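Local coordinates for Lin2722 protein (PDB 3DS8) that is of unknown function but has the alpha/beta-hydrolase fold with a probable catalytic triad, consistent with a hydrolase, at residues 3-9 with 59-64; 31-37 with 53-59; 109-114 with 160-165. All blocks are in the same frame, centred on the assembly; numbering follows the deposited sequence.

Contact 1: 3-9 with 59-64; sequences QIPIILI and RPIIKF
I4 meets R59 before either strand begins: R59 NH1 donates to I4 O at 2.8 Å, with a bent N-H...O angle of 141° and the donor lying above the carbonyl plane. One water accepts from both I4 N and R59 N, tying the same two residues together a second time. P5 follows, its CB touching P60 CG at 4.1 Å. From I6 onward the pairing is parallel, and odd and even residues divide the work. I6 N donates to P60 O and I6 O accepts I62 N at 2.9 Å; the I6 side chain crosses R59 at about a right angle, CG1 lying over one face of the guanidinium. On the other face of the sheet I7 has CG1 anti to its backbone N (chi1 -169°), which sends CD1 alongside F64, 3.8 Å from ring atom CD1. L8 shares the face of I6, I61 and K63: its N donates to I62 O, its O accepts F64 N, and its CD1 touches I61 CG2 at 3.6 Å. I9 CG1 then lies 4.2 Å from F64 CB. Strand 6-9 is thus bordered by 61-66 and, through backbone bonds of I7 and I9, by 95-101; helix 73-91 covers the I7 and F64 face, R59 forms salt bridges with D97 of strand 95-101 and E240 of helix 229-240, and K63 pairs with D20 of helix 20-30.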
loop_
_atom_site.group_PDB
_atom_site.type_symbol
_atom_site.label_atom_id
_atom_site.label_comp_id
_atom_site.label_asym_id
_atom_site.label_seq_id
_atom_site.Cartn_x
_atom_site.Cartn_y
_atom_site.Cartn_z
ATOM N N GLN A 3 -2.093 16.943 11.042
ATOM C CA GLN A 3 -2.281 15.520 11.370
ATOM C C GLN A 3 -1.988 14.720 10.138
ATOM O O GLN A 3 -2.365 15.157 9.022
ATOM C CB GLN A 3 -3.729 15.233 11.754
ATOM C CG GLN A 3 -4.114 15.640 13.165
ATOM C CD GLN A 3 -5.615 15.643 13.358
ATOM O OE1 GLN A 3 -6.344 15.011 12.603
ATOM N NE2 GLN A 3 -6.085 16.354 14.370
ATOM N N ILE A 4 -1.350 13.559 10.296
ATOM C CA ILE A 4 -1.142 12.712 9.144
ATOM C C ILE A 4 -1.906 11.399 9.333
ATOM O O ILE A 4 -1.514 10.565 10.127
ATOM C CB ILE A 4 0.344 12.455 8.830
ATOM C CG1 ILE A 4 1.081 13.795 8.600
ATOM C CG2 ILE A 4 0.443 11.599 7.546
ATOM C CD1 ILE A 4 2.552 13.625 8.116
ATOM N N PRO A 5 -3.014 11.235 8.590
ATOM C CA PRO A 5 -3.802 10.015 8.686
ATOM C C PRO A 5 -3.105 8.828 8.055
ATOM O O PRO A 5 -2.200 8.987 7.222
ATOM C CB PRO A 5 -5.100 10.345 7.938
ATOM C CG PRO A 5 -4.704 11.392 6.986
ATOM C CD PRO A 5 -3.585 12.182 7.624
ATOM N N ILE A 6 -3.581 7.660 8.424
ATOM C CA ILE A 6 -3.119 6.414 7.829
ATOM C C ILE A 6 -4.326 5.723 7.200
ATOM O O ILE A 6 -5.239 5.313 7.910
ATOM C CB ILE A 6 -2.519 5.497 8.884
ATOM C CG1 ILE A 6 -1.351 6.193 9.633
ATOM C CG2 ILE A 6 -2.179 4.113 8.200
ATOM C CD1 ILE A 6 -0.985 5.470 10.937
ATOM N N ILE A 7 -4.355 5.653 5.870
ATOM C CA ILE A 7 -5.437 4.968 5.152
ATOM C C ILE A 7 -5.097 3.476 5.004
ATOM O O ILE A 7 -4.009 3.107 4.542
ATOM C CB ILE A 7 -5.756 5.618 3.813
ATOM C CG1 ILE A 7 -7.040 5.052 3.217
ATOM C CG2 ILE A 7 -4.712 5.423 2.764
ATOM C CD1 ILE A 7 -7.664 5.989 2.247
ATOM N N LEU A 8 -6.034 2.625 5.386
ATOM C CA LEU A 8 -5.910 1.147 5.275
ATOM C C LEU A 8 -6.842 0.671 4.181
ATOM O O LEU A 8 -8.074 0.884 4.220
ATOM C CB LEU A 8 -6.278 0.446 6.578
ATOM C CG LEU A 8 -5.460 0.913 7.789
ATOM C CD1 LEU A 8 -5.968 0.161 9.070
ATOM C CD2 LEU A 8 -3.931 0.802 7.568
ATOM N N ILE A 9 -6.265 -0.032 3.206
ATOM C CA ILE A 9 -7.014 -0.487 2.026
ATOM C C ILE A 9 -6.891 -2.004 1.855
ATOM O O ILE A 9 -5.778 -2.529 1.780
ATOM C CB ILE A 9 -6.605 0.223 0.732
ATOM C CG1 ILE A 9 -6.706 1.732 0.910
ATOM C CG2 ILE A 9 -7.490 -0.254 -0.412
ATOM C CD1 ILE A 9 -6.444 2.534 -0.342
ATOM N N ARG A 59 -2.436 10.363 14.586
ATOM C CA ARG A 59 -2.288 9.400 13.489
ATOM C C ARG A 59 -3.614 8.704 13.172
ATOM O O ARG A 59 -3.715 7.477 13.147
ATOM C CB ARG A 59 -1.172 8.384 13.836
ATOM C CG ARG A 59 0.152 9.080 14.101
ATOM C CD ARG A 59 0.753 9.529 12.792
ATOM N NE ARG A 59 1.424 8.430 12.080
ATOM C CZ ARG A 59 1.514 8.298 10.758
ATOM N NH1 ARG A 59 0.865 9.108 9.915
ATOM N NH2 ARG A 59 2.227 7.300 10.269
ATOM N N PRO A 60 -4.640 9.494 12.874
ATOM C CA PRO A 60 -5.965 8.891 12.747
ATOM C C PRO A 60 -6.006 7.884 11.604
ATOM O O PRO A 60 -5.440 8.110 10.543
ATOM C CB PRO A 60 -6.879 10.085 12.497
ATOM C CG PRO A 60 -5.983 11.110 11.915
ATOM C CD PRO A 60 -4.677 10.943 12.616
ATOM N N ILE A 61 -6.662 6.766 11.849
ATOM C CA ILE A 61 -6.799 5.699 10.879
ATOM C C ILE A 61 -8.087 5.872 10.045
ATOM O O ILE A 61 -9.194 6.099 10.571
ATOM C CB ILE A 61 -6.740 4.332 11.586
ATOM C CG1 ILE A 61 -5.326 4.117 12.159
ATOM C CG2 ILE A 61 -7.147 3.170 10.623
ATOM C CD1 ILE A 61 -5.238 2.885 13.024
ATOM N N ILE A 62 -7.927 5.775 8.737
ATOM C CA ILE A 62 -9.057 5.751 7.813
ATOM C C ILE A 62 -9.217 4.335 7.254
ATOM O O ILE A 62 -8.435 3.867 6.418
ATOM C CB ILE A 62 -8.882 6.769 6.671
ATOM C CG1 ILE A 62 -8.463 8.151 7.213
ATOM C CG2 ILE A 62 -10.165 6.782 5.751
ATOM C CD1 ILE A 62 -9.408 8.859 8.163
ATOM N N LYS A 63 -10.201 3.630 7.776
ATOM C CA LYS A 63 -10.501 2.284 7.317
ATOM C C LYS A 63 -11.333 2.419 6.053
ATOM O O LYS A 63 -12.480 2.832 6.094
ATOM C CB LYS A 63 -11.252 1.507 8.394
ATOM C CG LYS A 63 -10.462 1.387 9.680
ATOM C CD LYS A 63 -11.160 0.478 10.699
ATOM C CE LYS A 63 -10.377 0.395 11.975
ATOM N NZ LYS A 63 -11.105 -0.417 12.999
ATOM N N PHE A 64 -10.752 2.038 4.936
ATOM C CA PHE A 64 -11.379 2.321 3.648
ATOM C C PHE A 64 -12.012 1.082 3.018
ATOM O O PHE A 64 -11.432 -0.002 3.052
ATOM C CB PHE A 64 -10.359 2.946 2.696
ATOM C CG PHE A 64 -10.983 3.703 1.593
ATOM C CD1 PHE A 64 -11.318 5.034 1.765
ATOM C CD2 PHE A 64 -11.275 3.086 0.394
ATOM C CE1 PHE A 64 -11.931 5.749 0.768
ATOM C CE2 PHE A 64 -11.887 3.795 -0.630
ATOM C CZ PHE A 64 -12.225 5.132 -0.445
HETATM O O HOH W 1 -0.872 12.859 13.427
HETATM O O HOH W 2 -9.645 -1.632 4.308
#

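Contact 2: 31-37 with 53-59; sequences RSSNEAL and LTKDAKR. With SO4 (sulfate ion), chain D; SO4 (sulfate ion), chain E.
S33 OG donates to R59 O at 2.6 Å, the shortest sound polar bond between the chain leading into strand 36-42 and the loop 53-59. One residue on, N34 grips the same loop. Its OD1 accepts K58 N at 2.7 Å, from above the amide plane, and its backbone N donates back to K58 O at 3.1 Å. CG sits between backbone N and carbonyl carbon (chi1 71°), which turns the amide toward the loop, so that ND2 can also donate to D56 O, 3.3 Å away. ND2 further meets a sulfate, probably from the crystallisation liquor, and a second sulfate lies at the edge of the R31 guanidinium, bonded to NE and NH2. E35 OE1 accepts the backbone N of T54 on its syn lone pair at 2.8 Å, a nearly straight bond (168°), while OE2 lies at T54 OG1 at a modelled distance too short to be trusted. E35 reaches this far because its chain runs extended beyond CG (chi2 -179°), passing A57, whose CB lies 3.6 Å from E35 CD. The receiving loop is itself folded by a type I turn from T54 to A57, closed by the bond from A57 N to T54 O. Beyond E35, L37 CD1 packs on L53 CG at 4.1 Å. The E35 carboxylate and the N34 amide thus satisfy the N-H of T54 and K58 and the carbonyl of D56, with N34 N answering K58 O, so an irregular loop is bonded to the chain leading into strand 36-42.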
loop_
_atom_site.group_PDB
_atom_site.type_symbol
_atom_site.label_atom_id
_atom_site.label_comp_id
_atom_site.label_asym_id
_atom_site.label_seq_id
_atom_site.Cartn_x
_atom_site.Cartn_y
_atom_site.Cartn_z
ATOM N N ARG A 31 -0.644 1.868 20.456
ATOM C CA ARG A 31 -1.312 3.105 20.856
ATOM C C ARG A 31 -0.620 4.298 20.218
ATOM O O ARG A 31 -0.494 5.351 20.850
ATOM C CB ARG A 31 -1.412 3.240 22.380
ATOM C CG ARG A 31 -2.293 2.192 22.956
ATOM C CD ARG A 31 -2.563 2.380 24.421
ATOM N NE ARG A 31 -1.438 2.081 25.292
ATOM C CZ ARG A 31 -1.144 0.885 25.800
ATOM N NH1 ARG A 31 -1.842 -0.198 25.488
ATOM N NH2 ARG A 31 -0.151 0.783 26.645
ATOM N N SER A 32 -0.248 4.118 18.943
ATOM C CA SER A 32 0.349 5.190 18.122
ATOM C C SER A 32 -0.719 5.966 17.353
ATOM O O SER A 32 -0.455 7.086 16.881
ATOM C CB SER A 32 1.381 4.622 17.149
ATOM O OG SER A 32 0.902 3.467 16.492
ATOM N N SER A 33 -1.894 5.354 17.221
ATOM C CA SER A 33 -3.083 6.016 16.651
ATOM C C SER A 33 -4.149 5.991 17.713
ATOM O O SER A 33 -4.241 5.019 18.452
ATOM C CB SER A 33 -3.594 5.304 15.401
ATOM O OG SER A 33 -2.685 5.353 14.311
ATOM N N ASN A 34 -4.957 7.046 17.812
ATOM C CA ASN A 34 -5.968 7.085 18.886
ATOM C C ASN A 34 -7.416 7.278 18.411
ATOM O O ASN A 34 -8.360 7.304 19.236
ATOM C CB ASN A 34 -5.587 8.080 19.970
ATOM C CG ASN A 34 -5.698 9.512 19.534
ATOM O OD1 ASN A 34 -6.016 9.802 18.380
ATOM N ND2 ASN A 34 -5.408 10.427 20.456
ATOM N N GLU A 35 -7.599 7.438 17.108
ATOM C CA GLU A 35 -8.946 7.616 16.554
ATOM C C GLU A 35 -9.014 7.003 15.155
ATOM O O GLU A 35 -7.995 6.875 14.468
ATOM C CB GLU A 35 -9.354 9.087 16.449
ATOM C CG GLU A 35 -9.367 9.873 17.736
ATOM C CD GLU A 35 -9.822 11.332 17.554
ATOM O OE1 GLU A 35 -10.566 11.622 16.609
ATOM O OE2 GLU A 35 -9.481 12.175 18.406
ATOM N N ALA A 36 -10.231 6.609 14.760
ATOM C CA ALA A 36 -10.446 6.041 13.431
ATOM C C ALA A 36 -11.776 6.502 12.850
ATOM O O ALA A 36 -12.706 6.841 13.584
ATOM C CB ALA A 36 -10.410 4.537 13.440
ATOM N N LEU A 37 -11.820 6.492 11.539
ATOM C CA LEU A 37 -12.993 6.793 10.734
ATOM C C LEU A 37 -13.124 5.643 9.707
ATOM O O LEU A 37 -12.115 5.082 9.279
ATOM C CB LEU A 37 -12.728 8.138 10.050
ATOM C CG LEU A 37 -13.712 8.813 9.156
ATOM C CD1 LEU A 37 -13.290 10.274 8.902
ATOM C CD2 LEU A 37 -13.737 8.038 7.945
ATOM N N LEU A 53 -13.325 12.649 13.291
ATOM C CA LEU A 53 -12.005 12.845 13.907
ATOM C C LEU A 53 -12.005 14.161 14.648
ATOM O O LEU A 53 -12.561 15.163 14.149
ATOM C CB LEU A 53 -10.912 12.820 12.833
ATOM C CG LEU A 53 -10.890 11.548 12.004
ATOM C CD1 LEU A 53 -9.889 11.660 10.840
ATOM C CD2 LEU A 53 -10.580 10.335 12.896
ATOM N N THR A 54 -11.429 14.163 15.853
ATOM C CA THR A 54 -11.380 15.348 16.710
ATOM C C THR A 54 -10.072 16.078 16.525
ATOM O O THR A 54 -9.153 15.600 15.823
ATOM C CB THR A 54 -11.512 15.013 18.215
ATOM O OG1 THR A 54 -10.289 14.447 18.712
ATOM C CG2 THR A 54 -12.658 14.043 18.465
ATOM N N LYS A 55 -10.000 17.248 17.167
ATOM C CA LYS A 55 -8.776 18.052 17.216
ATOM C C LYS A 55 -7.637 17.333 17.933
ATOM O O LYS A 55 -6.463 17.642 17.688
ATOM C CB LYS A 55 -9.031 19.414 17.900
ATOM C CG LYS A 55 -9.599 19.326 19.315
ATOM C CD LYS A 55 -9.907 20.722 19.886
ATOM C CE LYS A 55 -10.263 20.639 21.356
ATOM N NZ LYS A 55 -10.565 22.005 21.906
ATOM N N ASP A 56 -7.973 16.392 18.816
ATOM C CA ASP A 56 -6.956 15.627 19.513
ATOM C C ASP A 56 -6.553 14.340 18.783
ATOM O O ASP A 56 -5.836 13.502 19.376
ATOM C CB ASP A 56 -7.415 15.264 20.914
ATOM C CG ASP A 56 -7.641 16.473 21.776
ATOM O OD1 ASP A 56 -6.723 17.320 21.905
ATOM O OD2 ASP A 56 -8.746 16.569 22.312
ATOM N N ALA A 57 -6.957 14.179 17.517
ATOM C CA ALA A 57 -6.589 12.953 16.775
ATOM C C ALA A 57 -5.100 12.807 16.594
ATOM O O ALA A 57 -4.420 13.727 16.151
ATOM C CB ALA A 57 -7.328 12.861 15.392
ATOM N N LYS A 58 -4.597 11.613 16.901
ATOM C CA LYS A 58 -3.209 11.255 16.702
ATOM C C LYS A 58 -3.119 10.125 15.694
ATOM O O LYS A 58 -3.688 9.078 15.903
ATOM C CB LYS A 58 -2.609 10.800 18.028
ATOM C CG LYS A 58 -1.175 10.362 17.959
ATOM C CD LYS A 58 -0.597 10.088 19.356
ATOM C CE LYS A 58 -1.032 8.750 19.946
ATOM N NZ LYS A 58 -0.459 8.538 21.322
ATOM N N ARG A 59 -2.436 10.363 14.586
ATOM C CA ARG A 59 -2.288 9.400 13.489
ATOM C C ARG A 59 -3.614 8.704 13.172
ATOM O O ARG A 59 -3.715 7.477 13.147
ATOM C CB ARG A 59 -1.172 8.384 13.836
ATOM C CG ARG A 59 0.152 9.080 14.101
ATOM C CD ARG A 59 0.753 9.529 12.792
ATOM N NE ARG A 59 1.424 8.430 12.080
ATOM C CZ ARG A 59 1.514 8.298 10.758
ATOM N NH1 ARG A 59 0.865 9.108 9.915
ATOM N NH2 ARG A 59 2.227 7.300 10.269
HETATM S S SO4 D . -4.127 9.308 23.176
HETATM O O1 SO4 D . -3.659 10.022 21.997
HETATM O O2 SO4 D . -3.439 8.006 23.237
HETATM O O3 SO4 D . -3.826 10.135 24.342
HETATM O O4 SO4 D . -5.572 9.099 23.124
HETATM S S SO4 E . 1.087 4.381 26.443
HETATM O O1 SO4 E . 2.267 4.240 25.572
HETATM O O2 SO4 E . 1.070 3.247 27.376
HETATM O O3 SO4 E . 1.117 5.608 27.284
HETATM O O4 SO4 E . -0.129 4.477 25.601
#

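Contact 3: 109-114 with 160-165; sequences TYYAED and YFIKNQ
Y110, Y160 and F161 form an aromatic cluster between two helices. The F161 ring turns its edge to the face of Y110, CE1 lying over the ring centre, with centroids 4.9 Å apart and planes at 56°. Y160 meets Y110 obliquely, its face taking Y110 CE1, which lies 3.6 Å from Y160 CD2. T109 adds a CH-pi contact, CG2 standing over the face of F161, 3.8 Å from the ring centroid. Around these rings come the acids. D114 OD1 lies in the plane of the Y160 ring, at its edge, and accepts from Y160 OH at 2.5 Å. Y160 carries its ring anti to the backbone N (chi1 -176°), pointing at the helix opposite. E113 reaches out extended to F161 and the 164-165 backbone: OE1 lies at the edge of the F161 ring, and OE2 is 2.7 Å from F161 O. Farther out, T109 OG1 is tied back to G105 O, F134 and L127 back T109, Y110 also touches D74 and S77 of helix 73-91, and F202 meets the ring of F161. Two oxygens as close as E113 OE2 and F161 O suggest that this buried carboxyl group probably carries a proton, its pKa presumably raised.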
loop_
_atom_site.group_PDB
_atom_site.type_symbol
_atom_site.label_atom_id
_atom_site.label_comp_id
_atom_site.label_asym_id
_atom_site.label_seq_id
_atom_site.Cartn_x
_atom_site.Cartn_y
_atom_site.Cartn_z
ATOM N N THR A 109 -0.448 2.783 -5.450
ATOM C CA THR A 109 0.653 3.052 -6.366
ATOM C C THR A 109 0.163 3.886 -7.576
ATOM O O THR A 109 0.778 4.899 -7.951
ATOM C CB THR A 109 1.299 1.741 -6.808
ATOM O OG1 THR A 109 1.769 1.046 -5.645
ATOM C CG2 THR A 109 2.473 1.977 -7.810
ATOM N N TYR A 110 -0.979 3.536 -8.126
ATOM C CA TYR A 110 -1.622 4.425 -9.096
ATOM C C TYR A 110 -1.884 5.809 -8.496
ATOM O O TYR A 110 -1.657 6.822 -9.135
ATOM C CB TYR A 110 -2.961 3.839 -9.575
ATOM C CG TYR A 110 -2.813 2.840 -10.661
ATOM C CD1 TYR A 110 -2.510 3.247 -11.948
ATOM C CD2 TYR A 110 -2.988 1.480 -10.417
ATOM C CE1 TYR A 110 -2.377 2.312 -12.967
ATOM C CE2 TYR A 110 -2.866 0.544 -11.436
ATOM C CZ TYR A 110 -2.551 0.960 -12.691
ATOM O OH TYR A 110 -2.435 0.068 -13.761
ATOM N N TYR A 111 -2.381 5.866 -7.258
ATOM C CA TYR A 111 -2.638 7.185 -6.606
ATOM C C TYR A 111 -1.343 8.003 -6.472
ATOM O O TYR A 111 -1.298 9.194 -6.734
ATOM C CB TYR A 111 -3.262 6.915 -5.237
ATOM C CG TYR A 111 -3.724 8.138 -4.463
ATOM C CD1 TYR A 111 -5.048 8.559 -4.504
ATOM C CD2 TYR A 111 -2.822 8.842 -3.654
ATOM C CE1 TYR A 111 -5.452 9.680 -3.745
ATOM C CE2 TYR A 111 -3.200 9.957 -2.899
ATOM C CZ TYR A 111 -4.507 10.365 -2.946
ATOM O OH TYR A 111 -4.844 11.434 -2.165
ATOM N N ALA A 112 -0.262 7.335 -6.093
ATOM C CA ALA A 112 1.024 7.966 -5.948
ATOM C C ALA A 112 1.534 8.526 -7.261
ATOM O O ALA A 112 2.157 9.621 -7.285
ATOM C CB ALA A 112 2.027 6.952 -5.392
ATOM N N GLU A 113 1.313 7.785 -8.342
ATOM C CA GLU A 113 1.762 8.239 -9.655
ATOM C C GLU A 113 0.863 9.256 -10.319
ATOM O O GLU A 113 1.362 10.079 -11.108
ATOM C CB GLU A 113 2.038 7.057 -10.607
ATOM C CG GLU A 113 3.271 6.263 -10.186
ATOM C CD GLU A 113 3.749 5.296 -11.212
ATOM O OE1 GLU A 113 2.952 4.961 -12.123
ATOM O OE2 GLU A 113 4.949 4.887 -11.130
ATOM N N ASP A 114 -0.438 9.238 -10.024
ATOM C CA ASP A 114 -1.389 9.977 -10.805
ATOM C C ASP A 114 -1.778 11.287 -10.154
ATOM O O ASP A 114 -2.219 12.183 -10.846
ATOM C CB ASP A 114 -2.651 9.149 -11.053
ATOM C CG ASP A 114 -2.436 8.002 -12.018
ATOM O OD1 ASP A 114 -1.355 7.914 -12.663
ATOM O OD2 ASP A 114 -3.341 7.151 -12.101
ATOM N N TYR A 160 3.005 0.794 -17.229
ATOM C CA TYR A 160 2.443 2.056 -16.778
ATOM C C TYR A 160 3.257 2.591 -15.592
ATOM O O TYR A 160 3.636 3.749 -15.574
ATOM C CB TYR A 160 0.966 1.875 -16.344
ATOM C CG TYR A 160 0.292 3.182 -15.942
ATOM C CD1 TYR A 160 -0.507 3.871 -16.844
ATOM C CD2 TYR A 160 0.434 3.698 -14.659
ATOM C CE1 TYR A 160 -1.112 5.065 -16.484
ATOM C CE2 TYR A 160 -0.156 4.875 -14.300
ATOM C CZ TYR A 160 -0.931 5.549 -15.211
ATOM O OH TYR A 160 -1.552 6.737 -14.877
ATOM N N PHE A 161 3.482 1.734 -14.610
ATOM C CA PHE A 161 4.225 2.124 -13.386
ATOM C C PHE A 161 5.633 2.629 -13.726
ATOM O O PHE A 161 6.102 3.637 -13.182
ATOM C CB PHE A 161 4.323 0.968 -12.387
ATOM C CG PHE A 161 3.014 0.572 -11.730
ATOM C CD1 PHE A 161 1.994 1.491 -11.492
ATOM C CD2 PHE A 161 2.826 -0.740 -11.357
ATOM C CE1 PHE A 161 0.812 1.112 -10.864
ATOM C CE2 PHE A 161 1.640 -1.159 -10.679
ATOM C CZ PHE A 161 0.631 -0.241 -10.449
ATOM N N ILE A 162 6.294 1.938 -14.639
ATOM C CA ILE A 162 7.612 2.371 -15.122
ATOM C C ILE A 162 7.569 3.694 -15.857
ATOM O O ILE A 162 8.387 4.587 -15.581
ATOM C CB ILE A 162 8.262 1.284 -16.006
ATOM C CG1 ILE A 162 8.627 0.081 -15.130
ATOM C CG2 ILE A 162 9.519 1.864 -16.730
ATOM C CD1 ILE A 162 8.956 -1.211 -15.867
ATOM N N LYS A 163 6.623 3.833 -16.774
ATOM C CA LYS A 163 6.464 5.057 -17.560
ATOM C C LYS A 163 6.221 6.271 -16.671
ATOM O O LYS A 163 6.772 7.345 -16.906
ATOM C CB LYS A 163 5.319 4.891 -18.577
ATOM C CG LYS A 163 4.957 6.139 -19.373
ATOM C CD LYS A 163 3.963 5.827 -20.475
ATOM C CE LYS A 163 3.566 7.042 -21.299
ATOM N NZ LYS A 163 2.353 7.692 -20.771
ATOM N N ASN A 164 5.426 6.089 -15.633
ATOM C CA ASN A 164 4.985 7.216 -14.822
ATOM C C ASN A 164 5.740 7.364 -13.518
ATOM O O ASN A 164 5.351 8.150 -12.672
ATOM C CB ASN A 164 3.487 7.103 -14.607
ATOM C CG ASN A 164 2.716 7.320 -15.895
ATOM O OD1 ASN A 164 2.148 6.387 -16.484
ATOM N ND2 ASN A 164 2.790 8.530 -16.397
ATOM N N GLN A 165 6.846 6.631 -13.374
ATOM C CA GLN A 165 7.620 6.668 -12.134
ATOM C C GLN A 165 8.124 8.066 -11.770
ATOM O O GLN A 165 8.254 8.371 -10.580
ATOM C CB GLN A 165 8.790 5.693 -12.212
ATOM C CG GLN A 165 9.910 6.093 -13.135
ATOM C CD GLN A 165 10.926 4.959 -13.319
ATOM O OE1 GLN A 165 10.829 4.160 -14.248
ATOM N NE2 GLN A 165 11.884 4.891 -12.435
#

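In the fold
Contacts 1 and 2 show how one irregular loop joins a strand pair to the start of the next strand. Their centres are 9 Å apart, they share R59, and strand 61-66 joins them, since L37 N lies 2.8 Å from I61 O, a probable hydrogen bond, and L37 O is equally near K63 N. Contact 3 lies elsewhere, its centre about 21 Å from that of contact 1 and about 30 Å from that of contact 2, on the opposite side of the chain's centre from contact 2. The probable nucleophile elbow around S102 relates contacts 1 and 3: the side chain of I9 touches its residues, and helix 103-114, which carries 109-114, begins within it.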